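Local coordinates for protein gamma-glutamyl-gamma-aminobutyrate hydrolase PuuD (Escherichia coli, PDB 6VTV) that hydrolyses the gamma-glutamyl linkage of gamma-glutamyl-gamma-aminobutyrate, releasing 4-aminobutanoate and glutamate in the last step of putrescine degradation, at residues 39-44 / 236-241; 106-111 / 218-223. All blocks are in the same frame, centred on the assembly; numbering follows the deposited sequence.

Contact 1: residues 39-44 / 236-241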
loop_
_atom_site.group_PDB
_atom_site.type_symbol
_atom_site.label_atom_id
_atom_site.label_comp_id
_atom_site.label_asym_id
_atom_site.label_seq_id
_atom_site.Cartn_x
_atom_site.Cartn_y
_atom_site.Cartn_z
ATOM N N ILE B 39 10.603 5.809 6.857
ATOM C CA ILE B 39 9.566 6.320 7.750
ATOM C C ILE B 39 9.566 5.538 9.058
ATOM O O ILE B 39 9.472 6.114 10.149
ATOM C CB ILE B 39 8.190 6.267 7.061
ATOM C CG1 ILE B 39 8.080 7.368 6.008
ATOM C CG2 ILE B 39 7.071 6.402 8.081
ATOM C CD1 ILE B 39 7.937 8.757 6.590
ATOM N N ILE B 40 9.677 4.210 8.962
ATOM C CA ILE B 40 9.697 3.361 10.151
ATOM C C ILE B 40 10.844 3.761 11.071
ATOM O O ILE B 40 10.658 3.957 12.278
ATOM C CB ILE B 40 9.798 1.878 9.748
ATOM C CG1 ILE B 40 8.537 1.425 9.007
ATOM C CG2 ILE B 40 10.052 1.008 10.971
ATOM C CD1 ILE B 40 7.332 1.257 9.896
ATOM N N HIS B 41 12.049 3.891 10.508
ATOM C CA HIS B 41 13.222 4.204 11.319
ATOM C C HIS B 41 13.087 5.552 12.016
ATOM O O HIS B 41 13.645 5.747 13.101
ATOM C CB HIS B 41 14.478 4.179 10.447
ATOM C CG HIS B 41 15.756 4.280 11.221
ATOM N ND1 HIS B 41 16.389 5.481 11.459
ATOM C CD2 HIS B 41 16.522 3.328 11.805
ATOM C CE1 HIS B 41 17.489 5.266 12.159
ATOM N NE2 HIS B 41 17.593 3.968 12.383
ATOM N N ALA B 42 12.351 6.486 11.419
ATOM C CA ALA B 42 12.166 7.813 11.994
ATOM C C ALA B 42 11.011 7.879 12.986
ATOM O O ALA B 42 10.813 8.925 13.611
ATOM C CB ALA B 42 11.949 8.844 10.883
ATOM N N GLY B 43 10.248 6.801 13.146
ATOM C CA GLY B 43 9.181 6.757 14.121
ATOM C C GLY B 43 7.780 6.924 13.577
ATOM O O GLY B 43 6.860 7.181 14.361
ATOM N N GLY B 44 7.584 6.787 12.269
ATOM C CA GLY B 44 6.267 6.936 11.696
ATOM C C GLY B 44 5.542 5.614 11.512
ATOM O O GLY B 44 6.148 4.543 11.479
ATOM N N LEU B 236 22.423 13.014 7.161
ATOM C CA LEU B 236 21.554 14.069 6.659
ATOM C C LEU B 236 20.164 13.542 6.322
ATOM O O LEU B 236 19.162 14.207 6.605
ATOM C CB LEU B 236 22.185 14.734 5.440
ATOM C CG LEU B 236 21.459 16.022 5.070
ATOM C CD1 LEU B 236 22.458 17.148 4.948
ATOM C CD2 LEU B 236 20.681 15.841 3.778
ATOM N N SER B 237 20.087 12.358 5.711
ATOM C CA SER B 237 18.788 11.743 5.459
ATOM C C SER B 237 18.046 11.480 6.762
ATOM O O SER B 237 16.820 11.626 6.830
ATOM C CB SER B 237 18.970 10.444 4.675
ATOM O OG SER B 237 19.713 10.663 3.488
ATOM N N ARG B 238 18.779 11.100 7.810
ATOM C CA ARG B 238 18.154 10.834 9.101
ATOM C C ARG B 238 17.517 12.093 9.676
ATOM O O ARG B 238 16.418 12.039 10.238
ATOM C CB ARG B 238 19.192 10.263 10.069
ATOM C CG ARG B 238 18.732 9.031 10.828
ATOM C CD ARG B 238 19.911 8.158 11.243
ATOM N NE ARG B 238 21.015 8.939 11.798
ATOM C CZ ARG B 238 22.245 8.960 11.293
ATOM N NH1 ARG B 238 22.536 8.239 10.217
ATOM N NH2 ARG B 238 23.186 9.698 11.864
ATOM N N ILE B 239 18.187 13.238 9.534
ATOM C CA ILE B 239 17.660 14.478 10.094
ATOM C C ILE B 239 16.399 14.913 9.353
ATOM O O ILE B 239 15.448 15.417 9.963
ATOM C CB ILE B 239 18.746 15.569 10.075
ATOM C CG1 ILE B 239 19.897 15.178 11.006
ATOM C CG2 ILE B 239 18.170 16.915 10.486
ATOM C CD1 ILE B 239 21.088 16.108 10.943
ATOM N N LEU B 240 16.364 14.714 8.032
ATOM C CA LEU B 240 15.198 15.120 7.251
ATOM C C LEU B 240 13.962 14.332 7.660
ATOM O O LEU B 240 12.888 14.906 7.884
ATOM C CB LEU B 240 15.477 14.938 5.760
ATOM C CG LEU B 240 16.516 15.869 5.139
ATOM C CD1 LEU B 240 16.744 15.510 3.682
ATOM C CD2 LEU B 240 16.077 17.316 5.276
ATOM N N PHE B 241 14.091 13.008 7.758
ATOM C CA PHE B 241 12.964 12.193 8.193
ATOM C C PHE B 241 12.634 12.448 9.658
ATOM O O PHE B 241 11.461 12.421 10.047
ATOM C CB PHE B 241 13.262 10.714 7.947
ATOM C CG PHE B 241 13.098 10.298 6.509
ATOM C CD1 PHE B 241 11.841 10.065 5.968
ATOM C CD2 PHE B 241 14.208 10.153 5.696
ATOM C CE1 PHE B 241 11.701 9.687 4.643
ATOM C CE2 PHE B 241 14.076 9.778 4.373
ATOM C CZ PHE B 241 12.822 9.546 3.844
#
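Ala42 presses its methyl against the base of the Phe241 side chain. Ala42 CB lies 3.7 Å from CB of Phe241. Ala42 CB is also 3.7 Å from Phe241 O. Here the end of helix 33-42 comes up against helix 235-254, and the CA atoms of Ala42 and Phe241 are 5.9 Å apart. One turn back, Ile39 reaches Phe241 with the end of its longer branch. Ile39 CD1 meets the ring edge, near the ring plane, at 4.2 Å from CD1 of Phe241. CG1 of Ile39 sits beside the backbone N (chi1 -74°), and this branch carries CD1 across although the CB starts away from the other helix. Tyr70 of strand 68-71 touches both Ile39 and Phe241, and Phe115 meets the Phe241 ring edge-to-face. The pair thus lies where two helices pack on the parallel strands of the class I glutamine amidotransferase-like core. The Phe241 side chain also lies about 4 Å from that of Glu228, a predicted active-site residue. On the outer side, His41 CE1 approaches Arg238 CD at 3.9 Å. The imidazole and guanidinium planes are 73° apart, so these groups do not stack. Beyond Ala42 the helix ends in a Schellman motif: Gly43 has positive phi, Gly44 N bonds to Ile39 O at 2.9 Å, and Gly43 N bonds to Ile40 O. No hydrogen bond joins the two segments. Cohesion between them therefore comes from apolar packing, with aliphatic-to-ring contact at the exposed edge.

Contact 2: residues 106-111 / 218-223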
loop_
_atom_site.group_PDB
_atom_site.type_symbol
_atom_site.label_atom_id
_atom_site.label_comp_id
_atom_site.label_asym_id
_atom_site.label_seq_id
_atom_site.Cartn_x
_atom_site.Cartn_y
_atom_site.Cartn_z
ATOM N N ALA B 106 -5.289 19.430 -0.387
ATOM C CA ALA B 106 -6.027 19.225 0.853
ATOM C C ALA B 106 -5.120 19.375 2.068
ATOM O O ALA B 106 -5.504 20.004 3.060
ATOM C CB ALA B 106 -6.691 17.850 0.840
ATOM N N ALA B 107 -3.911 18.813 2.006
ATOM C CA ALA B 107 -3.002 18.901 3.143
ATOM C C ALA B 107 -2.487 20.320 3.351
ATOM O O ALA B 107 -2.151 20.695 4.481
ATOM C CB ALA B 107 -1.830 17.936 2.963
ATOM N N LEU B 108 -2.410 21.121 2.286
ATOM C CA LEU B 108 -1.943 22.493 2.443
ATOM C C LEU B 108 -2.990 23.362 3.122
ATOM O O LEU B 108 -2.640 24.274 3.882
ATOM C CB LEU B 108 -1.553 23.079 1.087
ATOM C CG LEU B 108 -0.294 22.495 0.443
ATOM C CD1 LEU B 108 0.051 23.234 -0.841
ATOM C CD2 LEU B 108 0.875 22.533 1.417
ATOM N N GLU B 109 -4.271 23.091 2.873
ATOM C CA GLU B 109 -5.325 23.815 3.568
ATOM C C GLU B 109 -5.470 23.351 5.011
ATOM O O GLU B 109 -5.719 24.172 5.899
ATOM C CB GLU B 109 -6.650 23.654 2.820
ATOM C CG GLU B 109 -7.840 24.194 3.580
ATOM C CD GLU B 109 -9.109 24.151 2.763
ATOM O OE1 GLU B 109 -9.043 24.446 1.549
ATOM O OE2 GLU B 109 -10.173 23.837 3.331
ATOM N N ARG B 110 -5.314 22.052 5.263
ATOM C CA ARG B 110 -5.408 21.504 6.611
ATOM C C ARG B 110 -4.104 21.613 7.391
ATOM O O ARG B 110 -4.058 21.176 8.547
ATOM C CB ARG B 110 -5.848 20.038 6.551
ATOM C CG ARG B 110 -7.136 19.814 5.780
ATOM C CD ARG B 110 -7.640 18.390 5.929
ATOM N NE ARG B 110 -8.942 18.214 5.292
ATOM C CZ ARG B 110 -9.946 17.532 5.830
ATOM N NH1 ARG B 110 -9.799 16.961 7.017
ATOM N NH2 ARG B 110 -11.099 17.421 5.183
ATOM N N ARG B 111 -3.054 22.173 6.787
ATOM C CA ARG B 111 -1.749 22.338 7.433
ATOM C C ARG B 111 -1.192 20.999 7.915
ATOM O O ARG B 111 -0.540 20.913 8.958
ATOM C CB ARG B 111 -1.823 23.358 8.574
ATOM C CG ARG B 111 -2.642 24.591 8.215
ATOM C CD ARG B 111 -2.310 25.812 9.066
ATOM N NE ARG B 111 -1.713 25.472 10.354
ATOM C CZ ARG B 111 -0.621 26.048 10.843
ATOM N NH1 ARG B 111 -0.003 26.997 10.151
ATOM N NH2 ARG B 111 -0.144 25.679 12.024
ATOM N N PRO B 218 3.387 24.855 8.153
ATOM C CA PRO B 218 4.334 24.414 9.194
ATOM C C PRO B 218 5.461 23.544 8.668
ATOM O O PRO B 218 6.614 23.721 9.077
ATOM C CB PRO B 218 3.438 23.646 10.176
ATOM C CG PRO B 218 2.077 24.199 9.960
ATOM C CD PRO B 218 1.992 24.536 8.502
ATOM N N PHE B 219 5.165 22.611 7.761
ATOM C CA PHE B 219 6.195 21.704 7.247
ATOM C C PHE B 219 5.652 21.049 5.973
ATOM O O PHE B 219 4.990 20.014 6.035
ATOM C CB PHE B 219 6.585 20.664 8.278
ATOM C CG PHE B 219 7.820 19.885 7.920
ATOM C CD1 PHE B 219 7.751 18.808 7.050
ATOM C CD2 PHE B 219 9.049 20.227 8.459
ATOM C CE1 PHE B 219 8.885 18.091 6.720
ATOM C CE2 PHE B 219 10.186 19.512 8.132
ATOM C CZ PHE B 219 10.103 18.442 7.262
ATOM N N ALA B 220 5.954 21.660 4.830
ATOM C CA ALA B 220 5.627 21.099 3.519
ATOM C C ALA B 220 6.910 21.160 2.698
ATOM O O ALA B 220 7.135 22.118 1.957
ATOM C CB ALA B 220 4.479 21.851 2.857
ATOM N N LEU B 221 7.747 20.135 2.839
ATOM C CA LEU B 221 9.094 20.128 2.289
ATOM C C LEU B 221 9.209 19.116 1.158
ATOM O O LEU B 221 8.684 18.002 1.249
ATOM C CB LEU B 221 10.119 19.802 3.380
ATOM C CG LEU B 221 11.562 19.555 2.936
ATOM C CD1 LEU B 221 12.200 20.844 2.437
ATOM C CD2 LEU B 221 12.373 18.947 4.069
ATOM N N GLY B 222 9.896 19.510 0.098
ATOM C CA GLY B 222 10.223 18.595 -0.982
ATOM C C GLY B 222 11.702 18.647 -1.295
ATOM O O GLY B 222 12.323 19.707 -1.231
ATOM N N VAL B 223 12.267 17.484 -1.611
ATOM C CA VAL B 223 13.660 17.379 -2.023
ATOM C C VAL B 223 13.719 16.607 -3.332
ATOM O O VAL B 223 12.911 15.706 -3.584
ATOM C CB VAL B 223 14.551 16.713 -0.946
ATOM C CG1 VAL B 223 14.469 17.480 0.364
ATOM C CG2 VAL B 223 14.160 15.257 -0.738
#
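Arg111 lays one face of its guanidinium over the CG–CD side of the Pro218 ring. CG of Pro218 stands 3.2 Å above the plane of the Arg111 guanidinium, toward that group's rim, and is 3.4 Å from Arg111 CZ. Pro218 CD joins in, 3.6 Å from NH1 of Arg111. A bend at chi3 (-23°) turns the guanidinium back over Pro218 CG, and the side chains cross at about a right angle. This is close packing of a flat cation on an aliphatic ring, but it lies at the exposed border of the contact. Arg111 has just left helix 94-109, with positive phi, and Pro218 precedes strand 220-223. That strand runs parallel to 114-117 in the central sheet. The helix and the strand 114-117 that follows it belong to the alpha/beta core expected of a peptidase C26 enzyme. Farther in, the contact is sparser. Leu108 sends CD2 to CB of Ala220 at 3.9 Å, one methyl against another. Ala220 is buried and points its methyl at the helix. Leu108 stays partly exposed; Ile114, His217 and Arg197 also touch its side chain. Between these two touching pairs, Phe219 turns its ring away from the helix, toward Leu170, Leu174 and Phe244.

How the contacts relate
Contacts 1 and 2 have centres about 17 Å apart. In contact 1, Phe241 and Ile39 are buried, with His41 and Arg238 at its outer edge. In contact 2, Ala220 is the buried residue and Arg111 is exposed. Contact 1 pairs two helices; contact 2 pairs the end of a helix and the residues just after it with a strand and the loop before it. Strand 220-223 and helix 235-254 follow one another in the chain, and they meet where Leu240 CD2 lies 4.2 Å from Leu221 CD2. Contact 1 buries slightly more surface, largely aliphatic groups around one phenylalanine near the predicted active site. Contact 2 is mostly arginine on proline at the surface, away from annotated sites.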